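Local structure of K41043 (Homo sapiens, 6KBR) at residues G31-T36 against H52-I57; Y26-G31 against N59-A64; H20-M25 against E40-M45. The protein probably inhibits a trypsin-like serine protease as a Kazal-type inhibitor of the SPINK2 kind, offering an extended binding loop to the enzyme. One frame throughout, in Å; residues are numbered along the deposited sequence.

Contact 1: G31-T36 against H52-I57; sequences GSDMST and HNIKII
K55 O is met by two groups of the other segment. S32 N gives it a hydrogen bond of 2.7 Å, with the donor tilted 28° from the carbonyl plane, and G31 CA adds a CH...O contact. This is where strand 29-31 ends beside the start of the outer strand 56-59 in the small antiparallel sheet of the Kazal domain. G31 pairs with I56 as a non-hydrogen-bonded pair, and a type I turn from G31 to M34 then leads toward strand 36-37. S32 also binds K55 in return: K55 N donates to S32 OG at 2.8 Å. The hydroxyl lies between the backbone N and the carbonyl carbon of its own residue (chi1 48°), which brings it to that N-H. The residue pair is thus held by two bonds of opposite direction. D33 lies across I54, with OD2 3.5 Å from I54 CD1 and the carboxylate carbon near CG2. Its OD1 accepts from S35 N at 3.2 Å, from above the carboxylate plane, and forms an Asx turn. OD2 is hydrogen-bonded to Y37 OH. With an alanine here, S35 N would probably lose its acceptor, the Y37 hydroxyl its partner, and a gap would open beside I54. I54 also packs on L43 of helix 40-50. I57 closes the far side of S32: its CG1 sits 3.5 Å from S32 CA, and its CD1 lies 3.7 Å from S32 CB.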
loop_
_atom_site.group_PDB
_atom_site.type_symbol
_atom_site.label_atom_id
_atom_site.label_comp_id
_atom_site.label_asym_id
_atom_site.label_seq_id
_atom_site.Cartn_x
_atom_site.Cartn_y
_atom_site.Cartn_z
ATOM N N GLY B 31 1.525 -5.552 -21.399
ATOM C CA GLY B 31 0.449 -6.181 -22.132
ATOM C C GLY B 31 0.714 -6.144 -23.642
ATOM O O GLY B 31 1.463 -5.303 -24.119
ATOM N N SER B 32 0.107 -7.079 -24.362
ATOM C CA SER B 32 0.147 -7.113 -25.844
ATOM C C SER B 32 -0.526 -5.843 -26.463
ATOM O O SER B 32 -0.358 -5.550 -27.658
ATOM C CB SER B 32 -0.514 -8.382 -26.386
ATOM O OG SER B 32 -1.752 -8.550 -25.759
ATOM N N ASP B 33 -1.301 -5.121 -25.656
ATOM C CA ASP B 33 -1.804 -3.832 -26.030
ATOM C C ASP B 33 -0.865 -2.661 -25.912
ATOM O O ASP B 33 -1.304 -1.560 -26.166
ATOM C CB ASP B 33 -3.058 -3.534 -25.236
ATOM C CG ASP B 33 -2.803 -3.403 -23.755
ATOM O OD1 ASP B 33 -1.688 -3.753 -23.291
ATOM O OD2 ASP B 33 -3.756 -3.022 -23.097
ATOM N N MET B 34 0.399 -2.889 -25.568
ATOM C CA MET B 34 1.420 -1.828 -25.436
ATOM C C MET B 34 1.272 -0.956 -24.188
ATOM O O MET B 34 1.897 0.098 -24.089
ATOM C CB MET B 34 1.490 -0.973 -26.686
ATOM C CG MET B 34 1.665 -1.797 -27.958
ATOM S SD MET B 34 2.309 -0.762 -29.301
ATOM C CE MET B 34 3.050 -2.027 -30.324
ATOM N N SER B 35 0.494 -1.428 -23.206
ATOM C CA SER B 35 0.337 -0.743 -21.947
ATOM C C SER B 35 1.065 -1.555 -20.901
ATOM O O SER B 35 0.963 -2.788 -20.866
ATOM C CB SER B 35 -1.141 -0.653 -21.565
ATOM O OG SER B 35 -1.810 0.359 -22.279
ATOM N N THR B 36 1.763 -0.870 -20.010
ATOM C CA THR B 36 2.299 -1.557 -18.814
ATOM C C THR B 36 1.145 -1.527 -17.771
ATOM O O THR B 36 0.503 -0.525 -17.617
ATOM C CB THR B 36 3.758 -1.093 -18.397
ATOM O OG1 THR B 36 3.936 -0.941 -16.957
ATOM C CG2 THR B 36 4.156 0.068 -19.049
ATOM N N HIS B 52 -11.874 -7.588 -24.157
ATOM C CA HIS B 52 -10.917 -8.211 -25.068
ATOM C C HIS B 52 -9.789 -8.831 -24.273
ATOM O O HIS B 52 -9.344 -8.237 -23.289
ATOM C CB HIS B 52 -10.355 -7.149 -26.045
ATOM C CG HIS B 52 -11.372 -6.688 -27.027
ATOM N ND1 HIS B 52 -12.158 -5.571 -26.817
ATOM C CD2 HIS B 52 -11.818 -7.258 -28.169
ATOM C CE1 HIS B 52 -13.011 -5.445 -27.814
ATOM N NE2 HIS B 52 -12.837 -6.463 -28.640
ATOM N N ASN B 53 -9.305 -9.993 -24.705
ATOM C CA ASN B 53 -8.172 -10.632 -24.054
ATOM C C ASN B 53 -6.909 -9.841 -24.321
ATOM O O ASN B 53 -6.763 -9.193 -25.352
ATOM C CB ASN B 53 -8.025 -12.083 -24.495
ATOM C CG ASN B 53 -9.190 -12.945 -24.018
ATOM O OD1 ASN B 53 -9.760 -12.688 -22.978
ATOM N ND2 ASN B 53 -9.544 -13.957 -24.781
ATOM N N ILE B 54 -5.993 -9.866 -23.374
ATOM C CA ILE B 54 -4.730 -9.146 -23.536
ATOM C C ILE B 54 -3.673 -10.086 -22.995
ATOM O O ILE B 54 -3.852 -10.664 -21.931
ATOM C CB ILE B 54 -4.733 -7.754 -22.821
ATOM C CG1 ILE B 54 -5.931 -6.906 -23.276
ATOM C CG2 ILE B 54 -3.388 -7.026 -23.074
ATOM C CD1 ILE B 54 -6.070 -5.547 -22.592
ATOM N N LYS B 55 -2.605 -10.285 -23.770
ATOM C CA LYS B 55 -1.564 -11.215 -23.392
ATOM C C LYS B 55 -0.476 -10.457 -22.690
ATOM O O LYS B 55 -0.389 -9.260 -22.797
ATOM C CB LYS B 55 -0.956 -11.924 -24.599
ATOM C CG LYS B 55 -1.972 -12.502 -25.560
ATOM C CD LYS B 55 -2.782 -13.623 -24.940
ATOM C CE LYS B 55 -2.307 -14.959 -25.483
ATOM N NZ LYS B 55 -3.104 -16.078 -24.927
ATOM N N ILE B 56 0.333 -11.179 -21.949
ATOM C CA ILE B 56 1.476 -10.603 -21.318
ATOM C C ILE B 56 2.707 -10.906 -22.173
ATOM O O ILE B 56 3.111 -12.040 -22.264
ATOM C CB ILE B 56 1.690 -11.103 -19.896
ATOM C CG1 ILE B 56 0.506 -10.604 -19.020
ATOM C CG2 ILE B 56 3.036 -10.555 -19.390
ATOM C CD1 ILE B 56 0.513 -11.048 -17.572
ATOM N N ILE B 57 3.287 -9.845 -22.717
ATOM C CA ILE B 57 4.447 -9.891 -23.583
ATOM C C ILE B 57 5.658 -10.219 -22.717
ATOM O O ILE B 57 6.448 -11.069 -23.074
ATOM C CB ILE B 57 4.612 -8.535 -24.318
ATOM C CG1 ILE B 57 3.412 -8.309 -25.216
ATOM C CG2 ILE B 57 5.894 -8.461 -25.117
ATOM C CD1 ILE B 57 3.037 -9.477 -26.104
#

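Contact 2: Y26-G31 against N59-A64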
loop_
_atom_site.group_PDB
_atom_site.type_symbol
_atom_site.label_atom_id
_atom_site.label_comp_id
_atom_site.label_asym_id
_atom_site.label_seq_id
_atom_site.Cartn_x
_atom_site.Cartn_y
_atom_site.Cartn_z
ATOM N N TYR B 26 3.073 -2.836 -6.533
ATOM C CA TYR B 26 3.576 -2.555 -7.888
ATOM C C TYR B 26 4.445 -3.750 -8.319
ATOM O O TYR B 26 5.476 -3.943 -7.772
ATOM C CB TYR B 26 4.344 -1.236 -7.938
ATOM C CG TYR B 26 4.772 -0.860 -9.372
ATOM C CD1 TYR B 26 3.841 -0.462 -10.328
ATOM C CD2 TYR B 26 6.125 -0.895 -9.749
ATOM C CE1 TYR B 26 4.251 -0.110 -11.619
ATOM C CE2 TYR B 26 6.536 -0.554 -11.035
ATOM C CZ TYR B 26 5.609 -0.165 -11.948
ATOM O OH TYR B 26 6.040 0.146 -13.203
ATOM N N ALA B 27 3.923 -4.570 -9.235
ATOM C CA ALA B 27 4.590 -5.726 -9.843
ATOM C C ALA B 27 4.257 -5.731 -11.344
ATOM O O ALA B 27 3.457 -6.534 -11.796
ATOM C CB ALA B 27 4.104 -7.025 -9.187
ATOM N N PRO B 28 4.893 -4.823 -12.110
ATOM C CA PRO B 28 4.394 -4.547 -13.459
ATOM C C PRO B 28 4.531 -5.697 -14.489
ATOM O O PRO B 28 5.456 -6.552 -14.415
ATOM C CB PRO B 28 5.160 -3.261 -13.861
ATOM C CG PRO B 28 6.481 -3.409 -13.090
ATOM C CD PRO B 28 6.065 -3.975 -11.769
ATOM N N VAL B 29 3.547 -5.720 -15.389
ATOM C CA VAL B 29 3.551 -6.560 -16.569
ATOM C C VAL B 29 3.230 -5.767 -17.841
ATOM O O VAL B 29 2.519 -4.792 -17.819
ATOM C CB VAL B 29 2.608 -7.774 -16.473
ATOM C CG1 VAL B 29 3.077 -8.704 -15.360
ATOM C CG2 VAL B 29 1.129 -7.365 -16.387
ATOM N N CYS B 30 3.793 -6.201 -18.943
ATOM C CA CYS B 30 3.642 -5.483 -20.205
ATOM C C CYS B 30 2.607 -6.226 -21.042
ATOM O O CYS B 30 2.772 -7.392 -21.319
ATOM C CB CYS B 30 4.963 -5.454 -20.976
ATOM S SG CYS B 30 4.747 -4.635 -22.582
ATOM N N GLY B 31 1.525 -5.552 -21.399
ATOM C CA GLY B 31 0.449 -6.181 -22.132
ATOM C C GLY B 31 0.714 -6.144 -23.642
ATOM O O GLY B 31 1.463 -5.303 -24.119
ATOM N N ASN B 59 7.306 -9.754 -18.247
ATOM C CA ASN B 59 7.254 -9.170 -16.918
ATOM C C ASN B 59 8.018 -7.882 -16.923
ATOM O O ASN B 59 8.914 -7.673 -17.739
ATOM C CB ASN B 59 7.767 -10.150 -15.877
ATOM C CG ASN B 59 6.817 -11.289 -15.648
ATOM O OD1 ASN B 59 5.780 -11.408 -16.305
ATOM N ND2 ASN B 59 7.149 -12.138 -14.681
ATOM N N GLY B 60 7.629 -6.979 -16.039
ATOM C CA GLY B 60 8.222 -5.664 -16.004
ATOM C C GLY B 60 7.542 -4.697 -16.922
ATOM O O GLY B 60 6.646 -5.075 -17.664
ATOM N N PRO B 61 8.002 -3.432 -16.916
ATOM C CA PRO B 61 7.349 -2.437 -17.747
ATOM C C PRO B 61 7.538 -2.769 -19.229
ATOM O O PRO B 61 8.398 -3.582 -19.568
ATOM C CB PRO B 61 8.015 -1.098 -17.337
ATOM C CG PRO B 61 9.238 -1.457 -16.570
ATOM C CD PRO B 61 9.115 -2.880 -16.102
ATOM N N CYS B 62 6.715 -2.191 -20.093
ATOM C CA CYS B 62 6.888 -2.347 -21.551
ATOM C C CYS B 62 8.158 -1.570 -21.922
ATOM O O CYS B 62 8.411 -0.549 -21.328
ATOM C CB CYS B 62 5.681 -1.765 -22.304
ATOM S SG CYS B 62 4.166 -2.746 -22.153
ATOM N N GLY B 63 8.932 -2.041 -22.881
ATOM C CA GLY B 63 10.024 -1.235 -23.469
ATOM C C GLY B 63 9.466 -0.133 -24.370
ATOM O O GLY B 63 8.264 -0.082 -24.606
ATOM N N ALA B 64 10.327 0.711 -24.924
ATOM C CA ALA B 64 9.876 1.857 -25.740
ATOM C C ALA B 64 9.472 1.505 -27.191
ATOM O O ALA B 64 8.275 1.593 -27.559
ATOM C CB ALA B 64 10.951 2.955 -25.743
#
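The disulfide between C30 and C62 fastens the C-terminal tail of the Kazal domain to strand 29-31, the middle strand of its sheet. The two SG atoms are 2.0 Å apart and the bridge torsion is 99°. The two halves reach it differently. C30 SG is anti to its backbone N (chi1 177°), while C62 SG lies beside its own N and anti to its carbonyl carbon. C30 also makes backbone hydrogen bonds to I57 and K58 of the neighbouring strand.

The tail leaves the sheet just before the bridge. V29 and N59 still face each other as an antiparallel non-hydrogen-bonded pair, CA to CA 4.5 Å. Their side chains run alongside one another, with V29 CG1 3.9 Å from N59 OD1. One residue on, G60 N donates to P28 O at 2.7 Å, from 45° above the carbonyl plane. G60 has a positive phi, and a side chain there would be jammed against N59 O, so the backbone itself calls for glycine at this bend.

This linkage is the third-to-sixth cysteine bridge of the Kazal pattern, counted over the six cysteines of the chain. Next to it the two prolines lie side by side and point the same way, P28 CG 4.0 Å from P61 CD. P28 is also packed on Y26: its CD lies 3.5 Å above one face of the tyrosine ring, offset toward the rim. T36 touches both prolines and C62. Another protein chain reaches the prolines as well: P28 and P61 each pack on an acidic side chain of it.

Contact 3: H20-M25 against E40-M45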
loop_
_atom_site.group_PDB
_atom_site.type_symbol
_atom_site.label_atom_id
_atom_site.label_comp_id
_atom_site.label_asym_id
_atom_site.label_seq_id
_atom_site.Cartn_x
_atom_site.Cartn_y
_atom_site.Cartn_z
ATOM N N HIS B 20 -13.519 -8.062 -7.938
ATOM C CA HIS B 20 -13.946 -6.946 -7.051
ATOM C C HIS B 20 -12.824 -6.088 -6.429
ATOM O O HIS B 20 -13.117 -5.079 -5.783
ATOM C CB HIS B 20 -14.784 -7.511 -5.892
ATOM C CG HIS B 20 -15.976 -8.264 -6.362
ATOM N ND1 HIS B 20 -16.109 -9.628 -6.206
ATOM C CD2 HIS B 20 -17.044 -7.855 -7.071
ATOM C CE1 HIS B 20 -17.226 -10.026 -6.777
ATOM N NE2 HIS B 20 -17.819 -8.968 -7.301
ATOM N N GLY B 21 -11.577 -6.552 -6.519
ATOM C CA GLY B 21 -10.483 -5.754 -6.051
ATOM C C GLY B 21 -9.155 -6.346 -6.452
ATOM O O GLY B 21 -9.042 -7.564 -6.639
ATOM N N CYS B 22 -8.157 -5.475 -6.532
ATOM C CA CYS B 22 -6.779 -5.846 -6.777
ATOM C C CYS B 22 -5.892 -5.185 -5.715
ATOM O O CYS B 22 -6.064 -3.990 -5.456
ATOM C CB CYS B 22 -6.341 -5.305 -8.145
ATOM S SG CYS B 22 -7.001 -6.245 -9.506
ATOM N N ASN B 23 -4.928 -5.950 -5.153
ATOM C CA ASN B 23 -3.974 -5.400 -4.193
ATOM C C ASN B 23 -3.164 -4.327 -4.864
ATOM O O ASN B 23 -3.115 -4.299 -6.077
ATOM C CB ASN B 23 -3.130 -6.440 -3.435
ATOM C CG ASN B 23 -2.049 -7.214 -4.268
ATOM O OD1 ASN B 23 -1.809 -8.427 -3.938
ATOM N ND2 ASN B 23 -1.346 -6.583 -5.220
ATOM N N ARG B 24 -2.603 -3.424 -4.076
ATOM C CA ARG B 24 -1.969 -2.236 -4.595
ATOM C C ARG B 24 -0.429 -2.315 -4.561
ATOM O O ARG B 24 0.256 -1.296 -4.369
ATOM C CB ARG B 24 -2.541 -1.023 -3.854
ATOM C CG ARG B 24 -3.845 -0.620 -4.532
ATOM C CD ARG B 24 -4.695 0.340 -3.739
ATOM N NE ARG B 24 -5.811 0.828 -4.597
ATOM C CZ ARG B 24 -6.598 1.867 -4.300
ATOM N NH1 ARG B 24 -6.392 2.635 -3.214
ATOM N NH2 ARG B 24 -7.583 2.148 -5.123
ATOM N N MET B 25 0.093 -3.533 -4.747
ATOM C CA MET B 25 1.529 -3.726 -4.891
ATOM C C MET B 25 1.898 -3.394 -6.332
ATOM O O MET B 25 1.103 -3.595 -7.240
ATOM C CB MET B 25 1.937 -5.164 -4.551
ATOM C CG MET B 25 3.363 -5.507 -4.890
ATOM S SD MET B 25 3.758 -7.110 -4.170
ATOM C CE MET B 25 5.258 -7.577 -5.078
ATOM N N GLU B 40 -0.618 -7.906 -12.454
ATOM C CA GLU B 40 -1.383 -8.822 -13.299
ATOM C C GLU B 40 -2.864 -8.749 -12.991
ATOM O O GLU B 40 -3.674 -8.906 -13.881
ATOM C CB GLU B 40 -0.899 -10.278 -13.153
ATOM C CG GLU B 40 -1.495 -11.229 -14.216
ATOM C CD GLU B 40 -0.659 -12.544 -14.348
ATOM O OE1 GLU B 40 0.604 -12.494 -14.183
ATOM O OE2 GLU B 40 -1.297 -13.591 -14.625
ATOM N N CYS B 41 -3.220 -8.524 -11.737
ATOM C CA CYS B 41 -4.601 -8.417 -11.359
ATOM C C CYS B 41 -5.257 -7.241 -12.100
ATOM O O CYS B 41 -6.402 -7.374 -12.585
ATOM C CB CYS B 41 -4.753 -8.319 -9.846
ATOM S SG CYS B 41 -6.469 -8.202 -9.254
ATOM N N THR B 42 -4.498 -6.156 -12.266
ATOM C CA THR B 42 -4.988 -4.932 -12.940
ATOM C C THR B 42 -5.212 -5.154 -14.439
ATOM O O THR B 42 -6.199 -4.648 -15.031
ATOM C CB THR B 42 -4.054 -3.765 -12.663
ATOM O OG1 THR B 42 -3.996 -3.572 -11.243
ATOM C CG2 THR B 42 -4.544 -2.503 -13.250
ATOM N N LEU B 43 -4.311 -5.934 -15.034
ATOM C CA LEU B 43 -4.472 -6.373 -16.418
ATOM C C LEU B 43 -5.763 -7.128 -16.539
ATOM O O LEU B 43 -6.576 -6.848 -17.422
ATOM C CB LEU B 43 -3.288 -7.265 -16.858
ATOM C CG LEU B 43 -3.305 -7.830 -18.275
ATOM C CD1 LEU B 43 -3.791 -6.825 -19.294
ATOM C CD2 LEU B 43 -1.936 -8.311 -18.658
ATOM N N CYS B 44 -5.943 -8.106 -15.660
ATOM C CA CYS B 44 -7.184 -8.898 -15.617
ATOM C C CYS B 44 -8.490 -8.058 -15.507
ATOM O O CYS B 44 -9.476 -8.325 -16.190
ATOM C CB CYS B 44 -7.114 -9.957 -14.496
ATOM S SG CYS B 44 -5.922 -11.235 -14.882
ATOM N N MET B 45 -8.472 -7.022 -14.659
ATOM C CA MET B 45 -9.552 -6.073 -14.619
ATOM C C MET B 45 -9.805 -5.373 -16.025
ATOM O O MET B 45 -10.915 -5.289 -16.504
ATOM C CB MET B 45 -9.295 -5.078 -13.477
ATOM C CG MET B 45 -9.762 -5.636 -12.110
ATOM S SD MET B 45 -9.891 -4.398 -10.788
ATOM C CE MET B 45 -11.397 -3.576 -11.320
#
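The backbone of C22 passes the first turn of helix 40-50 with its CA 5.7 Å from C41 CA. The bonds C44 N to E40 O and M45 N to C41 O belong to that first part of the helix. C22 and C41 are joined by a disulfide, SG to SG 2.0 Å, with a bridge torsion of -80°. On the helix side, C41 turns its sulfur away from its own backbone N (chi1 -179°) and so out to the strand. Beyond its bond to C41, C22 SG also touches M45 and T42. It lies 3.7 Å from M45 SD, with M45 CG also against it. On the other sulfur, C41 SG is 3.7 Å from G21 O. T42 takes a lesser part, its N near C22 SG, while its hydroxyl is hydrogen-bonded to N39. N39 ND2 in turn bonds to M25 O, and weakly to N23 O. R24, the residue between N23 and M25 in the chain, forms a salt bridge with an acidic side chain of another protein chain, and C22 and N23 pair with a strand of that same chain. R24, two residues after the second cysteine, is probably the P1 residue. This is the second-to-fourth cysteine bridge of a Kazal domain, and it ties what is probably the protease-binding loop to the helix.

In the fold
From the N terminus the chain first gives H20-M25, then Y26-G31 and, sharing G31, G31-T36. These are the first halves of contacts 3, 2 and 1. Contact 3 closes first, when helix 40-50 begins. Contact 1 closes next, at H52-I57, and contact 2 last, at N59-A64. Contact 1 therefore lies wholly within the span of contact 2, and contact 3 crosses both. Contacts 1 and 2 share G31 and the sheet, in which strands 29-31 and 56-59 are neighbours. L43 joins contact 3 to the others, packing on I56 and V29. Together they tie the probable binding loop, helix, sheet and C-terminal tail.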